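Local coordinates for guanine nucleotide exchange protein (Legionella pneumophila, PDB 1XSZ) that probably acts as a guanine nucleotide exchange factor for ADP-ribosylation factors, its Sec7 domain carrying a second domain as a cap over the active site, at residues K108-R111 and L112-F116; D222-L225 and H226-D229; T258-K261 and G262-T265; T281-I284 and F285-W288. All coordinates share one frame; numbering follows the deposited sequence. Where two conformers were deposited one is given.

Interaction 1 (K108-R111 and L112-F116); sequences KIDR and LVQSF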
# COMPACT_ATOMS: atom_id res chain seq x y z
N LYS A 108 2.61 -0.43 1.01
CA LYS A 108 2.31 -1.46 0.03
C LYS A 108 3.00 -1.14 -1.29
O LYS A 108 3.57 -2.02 -1.95
CB LYS A 108 0.80 -1.59 -0.15
CG LYS A 108 0.13 -2.22 1.06
CD LYS A 108 -1.38 -2.29 0.89
CE LYS A 108 -2.02 -2.97 2.09
NZ LYS A 108 -3.51 -2.87 2.03
N ILE A 109 2.94 0.12 -1.70
CA ILE A 109 3.61 0.55 -2.92
C ILE A 109 5.11 0.25 -2.78
O ILE A 109 5.74 -0.27 -3.69
CB ILE A 109 3.42 2.07 -3.14
CG1 ILE A 109 1.97 2.35 -3.51
CG2 ILE A 109 4.36 2.58 -4.24
CD1 ILE A 109 1.59 3.81 -3.41
N ASP A 110 5.65 0.56 -1.61
CA ASP A 110 7.07 0.35 -1.34
C ASP A 110 7.45 -1.12 -1.52
O ASP A 110 8.44 -1.43 -2.18
CB ASP A 110 7.39 0.83 0.09
CG ASP A 110 8.87 1.03 0.33
OD1 ASP A 110 9.64 1.06 -0.65
OD2 ASP A 110 9.25 1.19 1.51
N ARG A 111 6.67 -2.03 -0.94
CA ARG A 111 6.98 -3.45 -1.08
C ARG A 111 6.99 -3.89 -2.53
O ARG A 111 7.82 -4.70 -2.94
CB ARG A 111 5.99 -4.30 -0.28
CG ARG A 111 5.97 -3.97 1.20
CD ARG A 111 5.43 -5.11 2.04
NE ARG A 111 5.27 -4.71 3.43
CZ ARG A 111 4.23 -4.03 3.90
NH1 ARG A 111 3.24 -3.68 3.09
NH2 ARG A 111 4.19 -3.69 5.18
N LEU A 112 6.07 -3.36 -3.33
CA LEU A 112 6.02 -3.73 -4.74
C LEU A 112 7.29 -3.24 -5.44
O LEU A 112 7.92 -3.99 -6.19
CB LEU A 112 4.78 -3.14 -5.42
CG LEU A 112 3.44 -3.75 -5.00
CD1 LEU A 112 2.32 -3.09 -5.79
CD2 LEU A 112 3.43 -5.26 -5.22
N VAL A 113 7.68 -2.00 -5.20
CA VAL A 113 8.88 -1.44 -5.81
C VAL A 113 10.12 -2.25 -5.39
O VAL A 113 11.02 -2.49 -6.20
CB VAL A 113 9.05 0.05 -5.42
CG1 VAL A 113 10.37 0.60 -5.95
CG2 VAL A 113 7.88 0.85 -6.01
N GLN A 114 10.17 -2.68 -4.14
CA GLN A 114 11.30 -3.48 -3.66
C GLN A 114 11.35 -4.83 -4.38
O GLN A 114 12.43 -5.36 -4.65
CB GLN A 114 11.19 -3.70 -2.15
CG GLN A 114 11.46 -2.46 -1.32
CD GLN A 114 11.24 -2.69 0.16
OE1 GLN A 114 11.79 -3.62 0.74
NE2 GLN A 114 10.43 -1.84 0.77
N SER A 115 10.19 -5.40 -4.68
CA SER A 115 10.14 -6.68 -5.37
C SER A 115 10.73 -6.52 -6.77
O SER A 115 11.55 -7.34 -7.22
CB SER A 115 8.70 -7.18 -5.46
OG SER A 115 8.65 -8.45 -6.09
N PHE A 116 10.32 -5.47 -7.47
CA PHE A 116 10.85 -5.22 -8.80
C PHE A 116 12.36 -5.03 -8.77
O PHE A 116 13.08 -5.62 -9.57
CB PHE A 116 10.23 -3.96 -9.40
CG PHE A 116 10.97 -3.46 -10.61
CD1 PHE A 116 10.81 -4.06 -11.85
CD2 PHE A 116 11.91 -2.44 -10.48
CE1 PHE A 116 11.57 -3.66 -12.94
CE2 PHE A 116 12.67 -2.03 -11.57
CZ PHE A 116 12.50 -2.65 -12.80

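Interaction 2 (D222-L225 and H226-D229); sequences DSFL and HSTD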
# COMPACT_ATOMS: atom_id res chain seq x y z
N ASP A 222 -2.42 14.15 13.81
CA ASP A 222 -1.30 14.65 13.04
C ASP A 222 -0.12 14.99 13.96
O ASP A 222 1.02 14.63 13.67
CB ASP A 222 -1.75 15.88 12.24
CG ASP A 222 -0.71 16.34 11.23
OD1 ASP A 222 0.07 15.49 10.75
OD2 ASP A 222 -0.69 17.54 10.90
N SER A 223 -0.42 15.67 15.06
CA SER A 223 0.61 16.05 16.02
C SER A 223 1.22 14.83 16.71
O SER A 223 2.41 14.80 17.00
CB SER A 223 0.02 16.99 17.08
OG SER A 223 0.99 17.34 18.05
N PHE A 224 0.39 13.83 16.97
CA PHE A 224 0.83 12.61 17.62
C PHE A 224 1.97 11.91 16.87
O PHE A 224 2.80 11.24 17.48
CB PHE A 224 -0.36 11.65 17.80
CG PHE A 224 -0.05 10.44 18.63
CD1 PHE A 224 0.49 9.30 18.05
CD2 PHE A 224 -0.28 10.45 20.00
CE1 PHE A 224 0.78 8.18 18.82
CE2 PHE A 224 0.01 9.34 20.78
CZ PHE A 224 0.54 8.20 20.20
N LEU A 225 2.00 12.08 15.55
CA LEU A 225 3.03 11.46 14.73
C LEU A 225 4.45 11.80 15.17
O LEU A 225 5.35 10.97 15.06
CB LEU A 225 2.84 11.85 13.27
CG LEU A 225 1.61 11.23 12.59
CD1 LEU A 225 1.43 11.84 11.22
CD2 LEU A 225 1.79 9.73 12.50
N HIS A 226 4.65 13.01 15.67
CA HIS A 226 5.99 13.41 16.12
C HIS A 226 6.04 13.65 17.62
O HIS A 226 6.86 14.42 18.10
CB HIS A 226 6.45 14.67 15.37
CG HIS A 226 5.60 15.87 15.62
ND1 HIS A 226 4.30 15.98 15.17
CD2 HIS A 226 5.86 17.03 16.28
CE1 HIS A 226 3.80 17.15 15.53
NE2 HIS A 226 4.73 17.80 16.20
N SER A 227 5.15 12.98 18.35
CA SER A 227 5.10 13.12 19.80
C SER A 227 5.93 12.05 20.49
O SER A 227 6.31 11.05 19.87
CB SER A 227 3.65 13.02 20.29
OG SER A 227 3.16 11.70 20.14
N THR A 228 6.20 12.25 21.77
CA THR A 228 6.98 11.31 22.56
C THR A 228 6.32 11.12 23.93
O THR A 228 5.99 12.10 24.60
CB THR A 228 8.42 11.80 22.77
OG1 THR A 228 9.02 12.09 21.50
CG2 THR A 228 9.25 10.73 23.47
N ASP A 229 6.14 9.87 24.33
CA ASP A 229 5.54 9.55 25.62
C ASP A 229 4.13 10.10 25.81
O ASP A 229 3.79 10.59 26.89
CB ASP A 229 6.44 10.05 26.76
CG ASP A 229 7.84 9.48 26.69
OD1 ASP A 229 7.97 8.24 26.58
OD2 ASP A 229 8.81 10.27 26.74
O HOH W 1 6.82 9.97 17.21

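Interaction 3 (T258-K261 and G262-T265); sequences TGYK and GTIT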
# COMPACT_ATOMS: atom_id res chain seq x y z
N THR A 258 3.37 10.23 -2.28
CA THR A 258 1.99 10.04 -1.82
C THR A 258 1.46 10.97 -0.74
O THR A 258 0.26 10.95 -0.46
CB THR A 258 1.81 8.62 -1.25
OG1 THR A 258 2.49 8.53 0.01
CG2 THR A 258 2.38 7.56 -2.19
N GLY A 259 2.33 11.75 -0.12
CA GLY A 259 1.90 12.64 0.96
C GLY A 259 1.90 11.92 2.30
O GLY A 259 1.46 12.45 3.32
N TYR A 260 2.42 10.70 2.30
CA TYR A 260 2.48 9.85 3.49
C TYR A 260 3.20 10.54 4.65
O TYR A 260 4.29 11.11 4.46
CB TYR A 260 3.20 8.55 3.11
CG TYR A 260 3.29 7.49 4.18
CD1 TYR A 260 2.16 7.05 4.89
CD2 TYR A 260 4.51 6.85 4.43
CE1 TYR A 260 2.26 5.99 5.80
CE2 TYR A 260 4.61 5.80 5.33
CZ TYR A 260 3.49 5.37 6.01
OH TYR A 260 3.61 4.33 6.90
N LYS A 261 2.59 10.48 5.83
CA LYS A 261 3.17 11.08 7.03
C LYS A 261 3.47 10.02 8.09
O LYS A 261 3.93 10.35 9.19
CB LYS A 261 2.24 12.14 7.61
CG LYS A 261 2.01 13.33 6.70
CD LYS A 261 1.46 14.53 7.46
CE LYS A 261 2.49 15.07 8.44
NZ LYS A 261 2.01 16.30 9.13
N GLY A 262 3.21 8.76 7.77
CA GLY A 262 3.47 7.68 8.70
C GLY A 262 2.27 6.84 9.09
O GLY A 262 1.12 7.17 8.78
N THR A 263 2.55 5.73 9.77
CA THR A 263 1.53 4.81 10.25
C THR A 263 1.69 4.57 11.74
O THR A 263 2.79 4.31 12.23
CB THR A 263 1.63 3.44 9.54
OG1 THR A 263 1.45 3.62 8.14
CG2 THR A 263 0.57 2.48 10.07
N ILE A 264 0.58 4.68 12.47
CA ILE A 264 0.58 4.46 13.90
C ILE A 264 -0.06 3.10 14.12
O ILE A 264 -1.13 2.82 13.57
CB ILE A 264 -0.26 5.52 14.64
CG1 ILE A 264 0.25 6.92 14.31
CG2 ILE A 264 -0.23 5.26 16.15
CD1 ILE A 264 -0.67 8.03 14.74
N THR A 265 0.59 2.25 14.90
CA THR A 265 0.03 0.93 15.19
C THR A 265 -0.43 0.91 16.65
O THR A 265 0.36 1.16 17.57
CB THR A 265 1.06 -0.20 14.96
OG1 THR A 265 1.45 -0.21 13.58
CG2 THR A 265 0.45 -1.55 15.31

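Interaction 4 (T281-I284 and F285-W288); sequences TPNI and FSKW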
# COMPACT_ATOMS: atom_id res chain seq x y z
N THR A 281 -1.05 13.76 3.89
CA THR A 281 -1.39 15.17 3.70
C THR A 281 -0.85 15.53 2.33
O THR A 281 0.28 15.20 1.97
CB THR A 281 -0.79 16.08 4.81
OG1 THR A 281 0.63 15.95 4.84
CG2 THR A 281 -1.36 15.71 6.16
N PRO A 282 -1.66 16.22 1.52
CA PRO A 282 -1.25 16.60 0.18
C PRO A 282 -0.12 17.61 0.02
O PRO A 282 0.03 18.53 0.83
CB PRO A 282 -2.54 17.11 -0.45
CG PRO A 282 -3.25 17.73 0.74
CD PRO A 282 -3.03 16.69 1.81
N ASN A 283 0.70 17.40 -1.01
CA ASN A 283 1.76 18.34 -1.34
C ASN A 283 1.74 18.47 -2.86
O ASN A 283 1.04 17.73 -3.55
CB ASN A 283 3.13 17.89 -0.80
CG ASN A 283 3.60 16.57 -1.35
OD1 ASN A 283 3.76 16.41 -2.55
ND2 ASN A 283 3.83 15.61 -0.46
N ILE A 284 2.49 19.42 -3.39
CA ILE A 284 2.47 19.66 -4.83
C ILE A 284 2.79 18.44 -5.69
O ILE A 284 2.30 18.32 -6.82
CB ILE A 284 3.42 20.82 -5.20
CG1 ILE A 284 3.15 21.29 -6.63
CG2 ILE A 284 4.87 20.39 -5.04
CD1 ILE A 284 3.88 22.57 -7.00
N PHE A 285 3.59 17.52 -5.16
CA PHE A 285 3.97 16.32 -5.91
C PHE A 285 2.90 15.24 -5.83
O PHE A 285 2.51 14.66 -6.85
CB PHE A 285 5.30 15.78 -5.38
CG PHE A 285 6.39 16.80 -5.33
CD1 PHE A 285 6.99 17.26 -6.51
CD2 PHE A 285 6.80 17.35 -4.12
CE1 PHE A 285 7.97 18.25 -6.48
CE2 PHE A 285 7.78 18.34 -4.08
CZ PHE A 285 8.36 18.79 -5.26
N SER A 286 2.42 14.96 -4.63
CA SER A 286 1.44 13.91 -4.43
C SER A 286 0.06 14.19 -5.02
O SER A 286 -0.62 13.28 -5.47
CB SER A 286 1.28 13.60 -2.94
OG SER A 286 0.64 14.66 -2.25
N LYS A 287 -0.33 15.46 -5.03
CA LYS A 287 -1.63 15.86 -5.56
C LYS A 287 -1.87 15.41 -6.99
O LYS A 287 -3.01 15.20 -7.40
CB LYS A 287 -1.80 17.38 -5.50
CG LYS A 287 -1.91 17.96 -4.10
CD LYS A 287 -2.19 19.45 -4.17
CE LYS A 287 -2.31 20.06 -2.78
NZ LYS A 287 -1.03 19.99 -2.02
N TRP A 288 -0.79 15.27 -7.75
CA TRP A 288 -0.87 14.87 -9.15
C TRP A 288 -1.50 13.49 -9.31
O TRP A 288 -2.21 13.22 -10.28
CB TRP A 288 0.53 14.89 -9.76
CG TRP A 288 0.57 14.67 -11.23
CD1 TRP A 288 -0.10 15.38 -12.19
CD2 TRP A 288 1.35 13.70 -11.94
NE1 TRP A 288 0.21 14.91 -13.44
CE2 TRP A 288 1.10 13.88 -13.32
CE3 TRP A 288 2.24 12.69 -11.54
CZ2 TRP A 288 1.70 13.08 -14.30
CZ3 TRP A 288 2.84 11.91 -12.51
CH2 TRP A 288 2.57 12.11 -13.88

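Interaction 1 (K108-R111 and L112-F116)
Asp110 and Gln114 meet one turn apart on the helix 106-123 of the Sec7 domain, in a plain i to i+4 alpha-helical pattern. The backbone supplies four consecutive bonds. Leu112 N donates to Lys108 O at 3.2 Å and Val113 N to Ile109 O at 3.0 Å; Gln114 N reaches Asp110 O at 2.9 Å, and Ser115 N closes on Arg111 O.

Among the polar side chains, Asp110 has its CG anti to the backbone N (chi1 -163°), which swings the carboxylate alongside the next turn. There Gln114 NE2 lies 3.3 Å from Asp110 CG, the carboxylate and amide planes turned 62° apart. Asp110 OD1 is hydrogen-bonded to Tyr135 OH, and OD2 is salt-bridged to Lys251, just ahead of helix 252-258. Lys108 pairs with Asp62 and Glu105, Arg111 NH1, in one of its two conformers, with the carbonyl of Ser65, and Ser115 OG with Thr79.

The apolar side faces the neighbouring helices. Val113 packs on Tyr135, Ala138 and Ile142 of helix 131-149 and on Trp253 of helix 252-258, while Leu112 rests on Leu75. Within the helix, Val113 CG2 stands 4.3 Å from Ile109 CG2.

Interaction 2 (D222-L225 and H226-D229)
Ser227 folds back on Phe224 and grips its carbonyl oxygen twice. Ser227 OG donates to Phe224 O at 2.7 Å, and Ser227 N adds a second bond to Phe224 O at 3.1 Å. The two donors arrive differently: the hydroxyl lies only 19° from the carbonyl plane, whereas the amide stands well above it. Ser227 OG sits between its own backbone N and carbonyl carbon (chi1 70°), which turns it back to the acceptor and also sets it over one face of the Phe224 ring, offset toward the rim, with Ser227 OG 3.7 Å from Phe224 CD2.

One residue earlier, His226 N donates to Ser223 O at 3.2 Å, again from above the carbonyl plane. The imidazole of His226 is folded back over the last turn of the helix: His226 CE1 lies 3.4 Å from Ser223 CA, and the carbonyl of Asp222 lies at the ring edge. A water donates to both Leu225 O, at 2.8 Å, and Ser227 O, bridging the two carbonyls. Leu225 O is held further by Gln249 NE2.

Farther out, the Phe224 side chain lies among the loop residues Val230, Ile232 and Val235 and against Thr245 of strand 243-248, the outermost strand on that side of the capping domain's antiparallel sheet. Leu225 touches Val247 of the same strand. Phe224 to Ser227 form a type I beta turn, by which the chain leaves the helix 216-224 for the loop leading to strand 243-248.

Interaction 3 (T258-K261 and G262-T265)
The ring of Tyr260 lies against the backbone of Gly262 on one face and meets the hydroxyl of Thr263 at its edge. Gly262 N stands over the ring centre, 3.4 Å above the plane. Beside it Gly262 CA makes a CH-pi contact, 3.8 Å from the ring centroid and 24° off the normal. At the edge, Tyr260 OH and Thr263 OG1 share a short hydrogen bond of 2.6 Å, with the threonine oxygen in the plane of the ring. Tyr260 CG anti to the backbone N (chi1 -176°) sends the ring forward along its own strand.

All this lies at the start of strand 260-268, in the beta hairpin it forms with strand 274-280. Gly262 has phi 121°, a backbone conformation for which glycine is suited. Tyr280 of the partner strand also meets the Tyr260 ring, and Gln107 of the Sec7 domain makes a weak bond to Tyr260 OH.

Upstream, the chain leaves helix 252-258 through Gly259, whose phi is positive. Thr258 OG1 accepts from Tyr260 N at 3.2 Å in an ST turn, and is also hydrogen-bonded to Leu254 O within the preceding helix.

Interaction 4 (T281-I284 and F285-W288)
Phe285 takes the methyl group CG2 of Ile284 over the centre of its ring, a CH-pi contact with CG2 3.6 Å from the centroid and 9° off the normal. Phe285 N makes a weak bond, 2.8 Å, to Asn283 OD1, two residues back, and the same oxygen lies at the edge of the Phe285 ring.

Ser286 closes a reciprocal pair with Asn283. Ser286 N donates to Asn283 OD1 at 2.9 Å, fairly straight but from above the amide plane, while Ser286 OG accepts from Asn283 N at 3.0 Å. The pair has the geometry of a capping box ahead of the short helix 287-290. Asn283 CG stands between its backbone N and carbonyl carbon (chi1 61°), which brings OD1 to the amides of Phe285 and Ser286, and ND2 is taken up by Ser255 O.

Lys287 completes the turn: its N donates to Asn283 O at 3.0 Å. Its side chain runs back alongside that carbonyl and, in one of its two conformers, bends at the last torsion, bringing Lys287 NZ to 3.6 Å from Pro282 CB.

Trp288 turns away from the 281-284 segment, lies on Asn145, Thr146 and His149 of helix 131-149, and also touches Asn150 and Pro151. Phe285 stacks on Phe256 of helix 252-258 and touches Thr146 and Ile153. The turn thus sits between Thr281, just past strand 274-280 and bonded through its backbone to Gly259, and helix 131-149 of the Sec7 domain.

Overall arrangement
Along the chain the four contacts come in series, none enclosing or crossing another; each is local to one unbroken stretch, and none closes a long loop. Interaction 1 is a stretch of helix 106-123 in the Sec7 domain; the other three belong to the capping domain. Interaction 2 turns the chain out of helix 216-224, and is tied to interaction 3 by the Asp222-Lys261 salt bridge and by Leu225 and Phe224 against Ile264. Interaction 3 opens strand 260-268 and reaches interaction 1 where Thr258 packs on Ile109, a join between the two domains. Interaction 4 follows the other strand of the hairpin and meets interaction 3 with Ser286 against Thr258.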